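Local coordinates for transcriptional regulatory protein (Chlamydia trachomatis, PDB 3Q7R) that probably activates transcription, its own included, as an atypical response regulator of the OmpR/PhoB subfamily that binds a repeated DNA element, here seen as its receiver domain, at residues W22-Q27 with L99-T104; Y45-E48 with L53-C56; L61-R66 with S88-D93; F75-L80 with S113-Q118. All coordinates share one frame; numbering follows the deposited sequence. Where two conformers were deposited one is given.

Interaction 1. Residues W22-Q27 with L99-T104; sequences WDLFFQ and LIRPIT. With EDO (1,2-ethanediol), chain C.
Leu24 of helix 22-31 reaches across to the loop that leaves strand 97-100 and meets Arg101, Ile103 and Thr104. Its CB points at that loop, and CG stands trans to the backbone N (chi1 176°), which turns the two methyls toward the loop. CD1 rests on main-chain atoms, 3.9 Å from Ile103 O and equally far from the carbonyl carbon of Thr104; the branch methyl of Ile103 is a looser neighbour, with CG2 4.5 Å from Leu24 CD1. CD2 takes the other direction and lies 4.0 Å from Arg101 NH2, at the edge of the guanidinium and near its plane. The arginine comes from the opposite direction, extended from CG to NE, and its charge is met by Glu57 and Asp81 through NH1. On the strand, Ile100 N donates a 2.9 Å bond to O2 of a 1,2-ethanediol, probably from the crystallisation liquor, which also binds Ile100 N of the second subunit. No hydrogen bond joins helix to loop: the contact is dispersive, a buried leucine shielding one edge of an arginine whose electrostatic ties lie with the two acids.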
# COMPACT_ATOMS: atom_id res chain seq x y z
N TRP A 22 -1.41 -1.56 -21.43
CA TRP A 22 -2.19 -2.70 -21.85
C TRP A 22 -1.46 -4.03 -21.57
O TRP A 22 -2.10 -5.00 -21.21
CB TRP A 22 -2.52 -2.58 -23.35
CG TRP A 22 -3.47 -1.45 -23.66
CD1 TRP A 22 -3.14 -0.14 -23.91
CD2 TRP A 22 -4.91 -1.51 -23.74
NE1 TRP A 22 -4.27 0.60 -24.15
CE2 TRP A 22 -5.37 -0.21 -24.05
CE3 TRP A 22 -5.84 -2.54 -23.61
CZ2 TRP A 22 -6.71 0.08 -24.23
CZ3 TRP A 22 -7.18 -2.25 -23.78
CH2 TRP A 22 -7.61 -0.95 -24.09
N ASP A 23 -0.14 -4.07 -21.68
CA ASP A 23 0.58 -5.33 -21.43
C ASP A 23 0.53 -5.72 -19.96
O ASP A 23 0.27 -6.86 -19.62
CB ASP A 23 2.04 -5.27 -21.94
CG ASP A 23 2.80 -4.02 -21.48
OD1 ASP A 23 2.25 -3.08 -20.83
OD2 ASP A 23 4.01 -3.97 -21.80
N LEU A 24 0.70 -4.75 -19.07
CA LEU A 24 0.51 -4.98 -17.64
C LEU A 24 -0.92 -5.52 -17.37
O LEU A 24 -1.11 -6.45 -16.60
CB LEU A 24 0.75 -3.71 -16.81
CG LEU A 24 0.49 -3.82 -15.31
CD1 LEU A 24 1.49 -4.78 -14.60
CD2 LEU A 24 0.56 -2.40 -14.69
N PHE A 25 -1.92 -4.91 -17.99
CA PHE A 25 -3.29 -5.34 -17.83
C PHE A 25 -3.51 -6.79 -18.24
O PHE A 25 -4.04 -7.60 -17.43
CB PHE A 25 -4.23 -4.46 -18.65
CG PHE A 25 -5.65 -4.95 -18.64
CD1 PHE A 25 -6.40 -4.95 -17.46
CD2 PHE A 25 -6.24 -5.43 -19.82
CE1 PHE A 25 -7.73 -5.38 -17.47
CE2 PHE A 25 -7.55 -5.87 -19.83
CZ PHE A 25 -8.31 -5.86 -18.64
N PHE A 26 -3.16 -7.12 -19.48
CA PHE A 26 -3.46 -8.47 -20.00
C PHE A 26 -2.66 -9.52 -19.19
O PHE A 26 -3.20 -10.56 -18.84
CB PHE A 26 -3.18 -8.55 -21.51
CG PHE A 26 -4.20 -7.82 -22.34
CD1 PHE A 26 -5.56 -8.15 -22.22
CD2 PHE A 26 -3.83 -6.80 -23.19
CE1 PHE A 26 -6.51 -7.46 -22.96
CE2 PHE A 26 -4.79 -6.12 -23.94
CZ PHE A 26 -6.12 -6.44 -23.82
N GLN A 27 -1.41 -9.20 -18.83
CA GLN A 27 -0.58 -10.16 -18.12
C GLN A 27 -1.04 -10.34 -16.68
O GLN A 27 -0.98 -11.47 -16.15
CB GLN A 27 0.89 -9.75 -18.17
CG GLN A 27 1.39 -9.90 -19.61
CD GLN A 27 2.82 -9.51 -19.77
OE1 GLN A 27 3.62 -9.69 -18.86
NE2 GLN A 27 3.16 -8.97 -20.94
N LEU A 99 1.79 1.74 -5.01
CA LEU A 99 3.00 0.97 -5.33
C LEU A 99 3.83 1.87 -6.21
O LEU A 99 3.26 2.60 -7.06
CB LEU A 99 2.66 -0.28 -6.17
CG LEU A 99 1.77 -1.31 -5.48
CD1 LEU A 99 1.33 -2.41 -6.44
CD2 LEU A 99 2.59 -1.89 -4.33
N ILE A 100 5.16 1.79 -6.10
CA ILE A 100 6.07 2.55 -6.95
C ILE A 100 6.77 1.55 -7.86
O ILE A 100 7.16 0.45 -7.40
CB ILE A 100 7.08 3.36 -6.15
CG1 ILE A 100 6.32 4.35 -5.24
CG2 ILE A 100 8.08 4.06 -7.12
CD1 ILE A 100 7.24 5.38 -4.48
N ARG A 101 6.89 1.91 -9.15
CA ARG A 101 7.53 1.03 -10.11
C ARG A 101 8.99 0.74 -9.68
O ARG A 101 9.65 1.53 -9.01
CB ARG A 101 7.46 1.66 -11.52
CG ARG A 101 6.05 1.52 -12.15
CD ARG A 101 5.92 2.01 -13.63
NE ARG A 101 4.75 1.37 -14.14
CZ ARG A 101 3.51 1.85 -14.02
NH1 ARG A 101 3.28 3.09 -13.56
NH2 ARG A 101 2.49 1.10 -14.41
N PRO A 102 9.51 -0.40 -10.12
CA PRO A 102 8.90 -1.38 -11.03
C PRO A 102 7.71 -2.13 -10.48
O PRO A 102 7.68 -2.56 -9.32
CB PRO A 102 10.03 -2.41 -11.28
CG PRO A 102 11.25 -1.66 -11.02
CD PRO A 102 10.96 -0.66 -9.93
N ILE A 103 6.73 -2.30 -11.36
CA ILE A 103 5.50 -3.02 -11.01
C ILE A 103 5.30 -4.04 -12.11
O ILE A 103 4.96 -3.67 -13.25
CB ILE A 103 4.27 -2.14 -10.98
CG1 ILE A 103 4.31 -1.18 -9.79
CG2 ILE A 103 3.01 -3.00 -10.78
CD1 ILE A 103 3.37 0.02 -9.95
N THR A 104 5.50 -5.31 -11.78
CA THR A 104 5.36 -6.42 -12.72
C THR A 104 3.98 -7.04 -12.54
O THR A 104 3.29 -6.75 -11.55
CB THR A 104 6.38 -7.52 -12.42
OG1 THR A 104 6.13 -8.05 -11.10
CG2 THR A 104 7.84 -7.00 -12.54
C1 EDO C . 6.59 1.81 -2.13
O1 EDO C . 7.78 2.50 -1.76
C2 EDO C . 7.03 0.69 -3.07
O2 EDO C . 5.91 0.22 -3.80

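Interaction 2. Residues Y45-E48 with L53-C56; sequences YKQE and LVVC
Val54 and Cys56, two residues apart on strand 51-57, turn their side chains toward the loop Tyr45-Glu48, whereas Leu53 and Val55 belong to the other face of the sheet, against helix 105-118. Val54 spreads both methyls beneath the loop. CG1 lies 3.7 Å from Lys46 O and, more loosely, 4.3 Å from Tyr45 CE1, while CG2 meets the aliphatic Gln47 CG at 4.1 Å, the two side chains crossing at about a right angle. Farther along, Cys56 sends its sulfur to the tyrosine: SG is trans to the backbone N (chi1 -171°) and comes to 3.7 Å from Tyr45 CD1. It sits 76° off the ring normal, a sulfur-aromatic contact at the edge, not over the face. A weak bond from Gln47 NE2 to Tyr45 OH, 3.0 Å long and bent, ties the ring's far end back to its own loop, and Gln47 OE1 accepts from Ser74 N. No hydrogen bond crosses, so the loop is laid over the strand and does not extend the sheet. Such a covering of a central parallel strand, in place of a regular helix between strands 37-42 and 51-57, departs from the usual alternating alpha/beta fold of CheY-like receiver domains.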
# COMPACT_ATOMS: atom_id res chain seq x y z
N TYR A 45 -9.62 8.31 -15.40
CA TYR A 45 -10.09 7.95 -14.04
C TYR A 45 -11.63 7.95 -13.98
O TYR A 45 -12.30 8.89 -14.44
CB TYR A 45 -9.54 8.94 -12.98
CG TYR A 45 -10.10 8.63 -11.64
CD1 TYR A 45 -9.63 7.54 -10.92
CD2 TYR A 45 -11.19 9.34 -11.12
CE1 TYR A 45 -10.17 7.14 -9.70
CE2 TYR A 45 -11.74 8.95 -9.93
CZ TYR A 45 -11.23 7.87 -9.20
OH TYR A 45 -11.82 7.47 -7.98
N LYS A 46 -12.14 6.89 -13.39
CA LYS A 46 -13.57 6.80 -13.04
C LYS A 46 -13.73 5.68 -12.04
O LYS A 46 -12.76 4.99 -11.67
CB LYS A 46 -14.39 6.53 -14.30
CG LYS A 46 -14.02 5.17 -14.88
CD LYS A 46 -14.77 4.75 -16.20
CE LYS A 46 -16.20 4.76 -16.14
NZ LYS A 46 -16.75 4.08 -17.39
N GLN A 47 -14.96 5.53 -11.55
CA GLN A 47 -15.35 4.29 -10.91
C GLN A 47 -16.54 3.73 -11.69
O GLN A 47 -17.07 4.39 -12.60
CB GLN A 47 -15.71 4.46 -9.42
CG GLN A 47 -14.62 5.27 -8.70
CD GLN A 47 -14.79 5.29 -7.23
OE1 GLN A 47 -15.91 5.14 -6.72
NE2 GLN A 47 -13.71 5.61 -6.52
N GLU A 48 -16.88 2.49 -11.40
CA GLU A 48 -18.05 1.83 -11.98
C GLU A 48 -18.85 1.24 -10.83
O GLU A 48 -18.30 1.00 -9.76
CB GLU A 48 -17.64 0.76 -13.01
CG GLU A 48 -17.12 1.38 -14.27
CD GLU A 48 -16.61 0.43 -15.32
OE1 GLU A 48 -16.51 -0.77 -15.04
OE2 GLU A 48 -16.30 0.91 -16.44
N LEU A 53 -12.45 -2.31 -6.56
CA LEU A 53 -11.15 -1.64 -6.44
C LEU A 53 -10.86 -0.99 -7.78
O LEU A 53 -11.04 -1.61 -8.82
CB LEU A 53 -10.06 -2.65 -6.13
CG LEU A 53 -8.63 -2.12 -6.20
CD1 LEU A 53 -8.39 -1.10 -5.10
CD2 LEU A 53 -7.67 -3.34 -6.07
N VAL A 54 -10.43 0.26 -7.77
CA VAL A 54 -9.88 0.90 -8.98
C VAL A 54 -8.39 1.06 -8.78
O VAL A 54 -7.96 1.60 -7.77
CB VAL A 54 -10.49 2.30 -9.21
CG1 VAL A 54 -9.87 2.93 -10.48
CG2 VAL A 54 -12.03 2.11 -9.37
N VAL A 55 -7.59 0.55 -9.73
CA VAL A 55 -6.11 0.66 -9.63
C VAL A 55 -5.78 1.73 -10.65
O VAL A 55 -6.08 1.56 -11.82
CB VAL A 55 -5.45 -0.66 -10.02
CG1 VAL A 55 -3.93 -0.49 -9.99
CG2 VAL A 55 -5.83 -1.74 -9.00
N CYS A 56 -5.27 2.90 -10.20
CA CYS A 56 -5.13 4.02 -11.15
C CYS A 56 -3.70 4.50 -11.27
O CYS A 56 -3.07 4.74 -10.25
CB CYS A 56 -5.96 5.19 -10.60
SG CYS A 56 -6.12 6.58 -11.77

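Interaction 3. Residues L61-R66 with S88-D93; sequences LPREIR and SVDLLD
Leu61 CD2 of the loop Leu61-Arg66 meets Leu91 CD2 of helix 85-93 at 3.6 Å, a single close meeting of methyls that makes up the apolar part, the two side chains crossing obliquely beside Val78 of strand 75-80. The one direct hydrogen bond belongs to Arg66, whose chain bends at chi3 (65°) and brings NH2 to 2.9 Å from Asp93 O. This carbonyl, at the end of the helix, receives the donor in its own plane, but the oxygen is tilted 28° from the guanidinium plane. Water 2 lies in that plane at the guanidinium edge, accepts from Arg66 NH1 and gives a weak bond to the same Asp93 O. Water 1 is more firmly placed: it donates to Arg63 O and to Asp90 OD2, and accepts from Arg63 NE at 2.9 Å. The charges of Arg63 and Asp90 themselves stay apart, NE to OD2 4.4 Å, with the carboxylate oxygen well out of the guanidinium plane; Asp90 makes its salt bridge with Arg94 instead, and Asp93 OD1 turns to Ser110 of the second subunit. Arg63 and Asp90 are thus joined by a water bridge, with at most a longer-range attraction between their charges, and the positive Arg66 would complement the negative end of the helix dipole.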
# COMPACT_ATOMS: atom_id res chain seq x y z
N LEU A 61 -4.44 10.15 -12.26
CA LEU A 61 -5.21 10.39 -11.01
C LEU A 61 -5.40 11.91 -10.82
O LEU A 61 -4.44 12.65 -10.64
CB LEU A 61 -4.44 9.89 -9.81
CG LEU A 61 -5.27 9.95 -8.53
CD1 LEU A 61 -6.37 8.89 -8.42
CD2 LEU A 61 -4.27 9.76 -7.35
N PRO A 62 -6.62 12.40 -10.94
CA PRO A 62 -6.78 13.86 -10.70
C PRO A 62 -6.22 14.29 -9.34
O PRO A 62 -6.38 13.61 -8.32
CB PRO A 62 -8.31 14.04 -10.64
CG PRO A 62 -8.84 12.88 -11.46
CD PRO A 62 -7.92 11.73 -11.12
N ARG A 63 -5.58 15.45 -9.33
CA ARG A 63 -4.87 15.84 -8.12
C ARG A 63 -5.80 16.32 -7.02
O ARG A 63 -5.35 16.38 -5.88
CB ARG A 63 -3.91 16.98 -8.45
CG ARG A 63 -2.60 16.48 -9.08
CD ARG A 63 -1.68 15.95 -7.91
NE ARG A 63 -1.21 17.14 -7.20
CZ ARG A 63 -0.20 17.90 -7.63
NH1 ARG A 63 0.46 17.56 -8.74
NH2 ARG A 63 0.16 19.00 -6.95
N GLU A 64 -7.03 16.66 -7.39
CA GLU A 64 -7.98 17.27 -6.42
C GLU A 64 -8.68 16.14 -5.59
O GLU A 64 -9.14 16.38 -4.49
CB GLU A 64 -9.00 18.14 -7.17
CG GLU A 64 -8.35 19.20 -8.07
CD GLU A 64 -7.84 18.64 -9.43
OE1 GLU A 64 -8.19 17.48 -9.81
OE2 GLU A 64 -7.08 19.39 -10.10
N ILE A 65 -8.73 14.93 -6.10
CA ILE A 65 -9.65 13.99 -5.47
C ILE A 65 -9.11 13.26 -4.23
O ILE A 65 -7.93 13.23 -3.96
CB ILE A 65 -10.21 12.94 -6.49
CG1 ILE A 65 -9.11 11.99 -6.91
CG2 ILE A 65 -10.91 13.73 -7.68
CD1 ILE A 65 -9.69 10.66 -7.64
N ARG A 66 -10.01 12.72 -3.43
CA ARG A 66 -9.61 12.04 -2.20
C ARG A 66 -10.33 10.71 -2.06
O ARG A 66 -11.37 10.49 -2.67
CB ARG A 66 -10.11 12.82 -0.92
CG ARG A 66 -9.62 14.22 -0.75
CD ARG A 66 -10.18 14.83 0.55
NE ARG A 66 -9.67 14.15 1.70
CZ ARG A 66 -8.40 14.25 2.09
NH1 ARG A 66 -7.57 15.00 1.37
NH2 ARG A 66 -7.97 13.58 3.17
N SER A 88 4.40 11.36 -2.37
CA SER A 88 4.01 10.19 -1.55
C SER A 88 3.22 10.66 -0.35
O SER A 88 2.16 10.11 -0.07
CB SER A 88 5.25 9.44 -1.02
OG SER A 88 5.95 8.83 -2.14
N VAL A 89 3.71 11.71 0.34
CA VAL A 89 2.94 12.20 1.50
C VAL A 89 1.55 12.69 1.07
O VAL A 89 0.52 12.38 1.74
CB VAL A 89 3.70 13.37 2.20
CG1 VAL A 89 2.78 14.09 3.21
CG2 VAL A 89 4.99 12.84 2.88
N ASP A 90 1.48 13.41 -0.05
CA ASP A 90 0.18 13.92 -0.54
C ASP A 90 -0.82 12.77 -0.85
O ASP A 90 -2.00 12.84 -0.45
CB ASP A 90 0.40 14.81 -1.77
CG ASP A 90 -0.90 15.32 -2.37
OD1 ASP A 90 -1.53 16.19 -1.74
OD2 ASP A 90 -1.24 14.86 -3.47
N LEU A 91 -0.30 11.69 -1.47
CA LEU A 91 -1.18 10.54 -1.77
C LEU A 91 -1.71 9.94 -0.49
O LEU A 91 -2.93 9.70 -0.35
CB LEU A 91 -0.45 9.42 -2.53
CG LEU A 91 -0.30 9.71 -4.04
CD1 LEU A 91 0.66 8.66 -4.64
CD2 LEU A 91 -1.68 9.70 -4.81
N LEU A 92 -0.82 9.72 0.47
CA LEU A 92 -1.23 9.04 1.70
C LEU A 92 -2.25 9.92 2.47
O LEU A 92 -3.26 9.43 3.02
CB LEU A 92 -0.02 8.77 2.57
CG LEU A 92 0.97 7.75 1.94
CD1 LEU A 92 2.34 7.85 2.69
CD2 LEU A 92 0.42 6.29 1.99
N ASP A 93 -1.98 11.21 2.49
CA ASP A 93 -2.85 12.13 3.23
C ASP A 93 -4.22 12.26 2.55
O ASP A 93 -5.22 12.56 3.24
CB ASP A 93 -2.21 13.52 3.34
CG ASP A 93 -1.06 13.58 4.36
OD1 ASP A 93 -0.83 12.59 5.07
OD2 ASP A 93 -0.43 14.68 4.43
O HOH W 1 -2.86 16.89 -4.77
O HOH W 2 -5.00 15.79 2.25

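Interaction 4. Residues F75-L80 with S113-Q118; sequences FVLVLL and SLFLSQ
Phe115 of helix 105-118 drives its ring against Phe75 and Leu77, which point from strand 75-80 toward the helix. The tight part lies at the start of the strand. There Phe115 CE2 comes to 3.4 Å from Phe75 CB and 3.6 Å from Phe75 CG, with the neighbouring Phe115 CZ at 3.8 Å from the same CB, so that one corner of the Phe115 ring is wedged in where the other ring joins its backbone. The two rings form an offset edge-to-face pair: the edge of Phe115 is directed at the face of Phe75, the centroids are 5.6 Å apart and the planes meet at 61°. With CG of Phe115 trans to the backbone N (chi1 -165°), the ring is directed from the helix toward the sheet.

Packing slackens two residues farther along the strand, where Leu77 CD1 approaches Phe115 CD1 only to 4.4 Å. Toward solvent the helix is held by its own backbone bonds, among them Gln118 N to Leu114 O at 3.0 Å; the exposed Gln118 has its OE1 bonded to Trp97 NE1 of the second subunit.

Leu53 of strand 51-57 touches both phenylalanines, and the ring of His119 meets both as well. Strand 75-80 runs between strands 51-57 and 97-100, with helix 105-118 packed across this face of the sheet and Trp97 of the second subunit packing on Phe115 and Leu114.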
# COMPACT_ATOMS: atom_id res chain seq x y z
N PHE A 75 -12.64 1.43 -3.42
CA PHE A 75 -11.26 1.69 -2.99
C PHE A 75 -10.42 2.07 -4.21
O PHE A 75 -10.76 1.70 -5.34
CB PHE A 75 -10.67 0.43 -2.37
CG PHE A 75 -11.41 -0.06 -1.16
CD1 PHE A 75 -11.26 0.64 0.02
CD2 PHE A 75 -12.21 -1.18 -1.20
CE1 PHE A 75 -11.93 0.23 1.17
CE2 PHE A 75 -12.87 -1.60 -0.06
CZ PHE A 75 -12.72 -0.88 1.13
N VAL A 76 -9.34 2.80 -3.96
CA VAL A 76 -8.38 3.15 -5.05
C VAL A 76 -6.94 2.87 -4.66
O VAL A 76 -6.50 3.31 -3.58
CB VAL A 76 -8.51 4.63 -5.46
CG1 VAL A 76 -7.46 4.96 -6.53
CG2 VAL A 76 -9.94 4.95 -6.03
N LEU A 77 -6.21 2.10 -5.48
CA LEU A 77 -4.78 1.87 -5.25
C LEU A 77 -4.07 2.58 -6.39
O LEU A 77 -4.48 2.41 -7.55
CB LEU A 77 -4.49 0.35 -5.35
CG LEU A 77 -3.01 -0.09 -5.36
CD1 LEU A 77 -2.38 0.16 -4.00
CD2 LEU A 77 -2.94 -1.59 -5.69
N VAL A 78 -3.03 3.33 -6.06
CA VAL A 78 -2.37 4.17 -7.07
C VAL A 78 -1.03 3.58 -7.52
O VAL A 78 -0.29 3.03 -6.71
CB VAL A 78 -2.17 5.58 -6.48
CG1 VAL A 78 -1.28 6.41 -7.38
CG2 VAL A 78 -3.52 6.23 -6.22
N LEU A 79 -0.74 3.65 -8.82
CA LEU A 79 0.53 3.16 -9.35
C LEU A 79 1.41 4.34 -9.73
O LEU A 79 1.02 5.17 -10.56
CB LEU A 79 0.33 2.30 -10.59
CG LEU A 79 -0.69 1.18 -10.45
CD1 LEU A 79 -0.65 0.32 -11.79
CD2 LEU A 79 -0.35 0.33 -9.19
N LEU A 80 2.58 4.42 -9.12
CA LEU A 80 3.48 5.59 -9.32
C LEU A 80 4.69 5.21 -10.17
O LEU A 80 5.29 4.16 -9.95
CB LEU A 80 4.07 6.06 -7.98
CG LEU A 80 3.30 7.16 -7.33
CD1 LEU A 80 3.68 7.30 -5.86
CD2 LEU A 80 3.65 8.49 -8.04
N SER A 113 -4.77 -8.84 -4.85
CA SER A 113 -5.29 -9.92 -3.99
C SER A 113 -5.20 -9.57 -2.50
O SER A 113 -6.13 -9.85 -1.73
CB SER A 113 -4.55 -11.24 -4.30
OG SER A 113 -4.72 -11.61 -5.65
N LEU A 114 -4.10 -8.96 -2.09
CA LEU A 114 -3.94 -8.58 -0.68
C LEU A 114 -4.93 -7.46 -0.35
O LEU A 114 -5.58 -7.50 0.70
CB LEU A 114 -2.52 -8.11 -0.39
CG LEU A 114 -2.28 -7.59 1.04
CD1 LEU A 114 -2.62 -8.64 2.11
CD2 LEU A 114 -0.81 -7.18 1.20
N PHE A 115 -5.02 -6.45 -1.21
CA PHE A 115 -5.86 -5.30 -0.91
C PHE A 115 -7.31 -5.73 -0.72
O PHE A 115 -7.98 -5.34 0.25
CB PHE A 115 -5.75 -4.29 -2.06
CG PHE A 115 -6.29 -2.92 -1.70
CD1 PHE A 115 -5.43 -1.85 -1.61
CD2 PHE A 115 -7.64 -2.73 -1.46
CE1 PHE A 115 -5.91 -0.57 -1.26
CE2 PHE A 115 -8.11 -1.47 -1.09
CZ PHE A 115 -7.26 -0.40 -0.99
N LEU A 116 -7.80 -6.55 -1.65
CA LEU A 116 -9.20 -6.98 -1.58
C LEU A 116 -9.46 -7.97 -0.46
O LEU A 116 -10.59 -8.08 -0.01
CB LEU A 116 -9.64 -7.55 -2.94
CG LEU A 116 -9.85 -6.47 -4.00
CD1 LEU A 116 -10.08 -7.07 -5.37
CD2 LEU A 116 -11.00 -5.57 -3.58
N SER A 117 -8.43 -8.68 0.02
CA SER A 117 -8.64 -9.62 1.13
C SER A 117 -8.72 -8.85 2.46
O SER A 117 -9.46 -9.23 3.36
CB SER A 117 -7.55 -10.69 1.17
OG SER A 117 -6.30 -10.17 1.58
N GLN A 118 -7.98 -7.76 2.56
CA GLN A 118 -7.93 -6.95 3.77
C GLN A 118 -9.13 -5.99 3.91
O GLN A 118 -9.53 -5.67 5.02
CB GLN A 118 -6.66 -6.10 3.76
CG GLN A 118 -5.37 -6.82 4.09
CD GLN A 118 -4.22 -5.83 4.12
OE1 GLN A 118 -4.39 -4.68 3.69
NE2 GLN A 118 -3.06 -6.24 4.65

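How the interactions relate
Interaction 4 is the buried one and wholly apolar across its segments, an aromatic pair between sheet and final helix. Interactions 1, 2 and 3 are partly buried; 1 and 2 likewise lack crossing hydrogen bonds, while interaction 3, with three exposed residues, adds charge and water to a single leucine pair. Three of the contacts share the parallel sheet: strand 75-80 of interaction 4 bonds through its backbone to 53-56 of interaction 2 on one side and to 99-104 of interaction 1 on the other. Interaction 3 rests on that same strand through Leu61 and Leu91, and its loop packs on Tyr45 of interaction 2. Interactions 1, 3 and 4 also touch the second subunit.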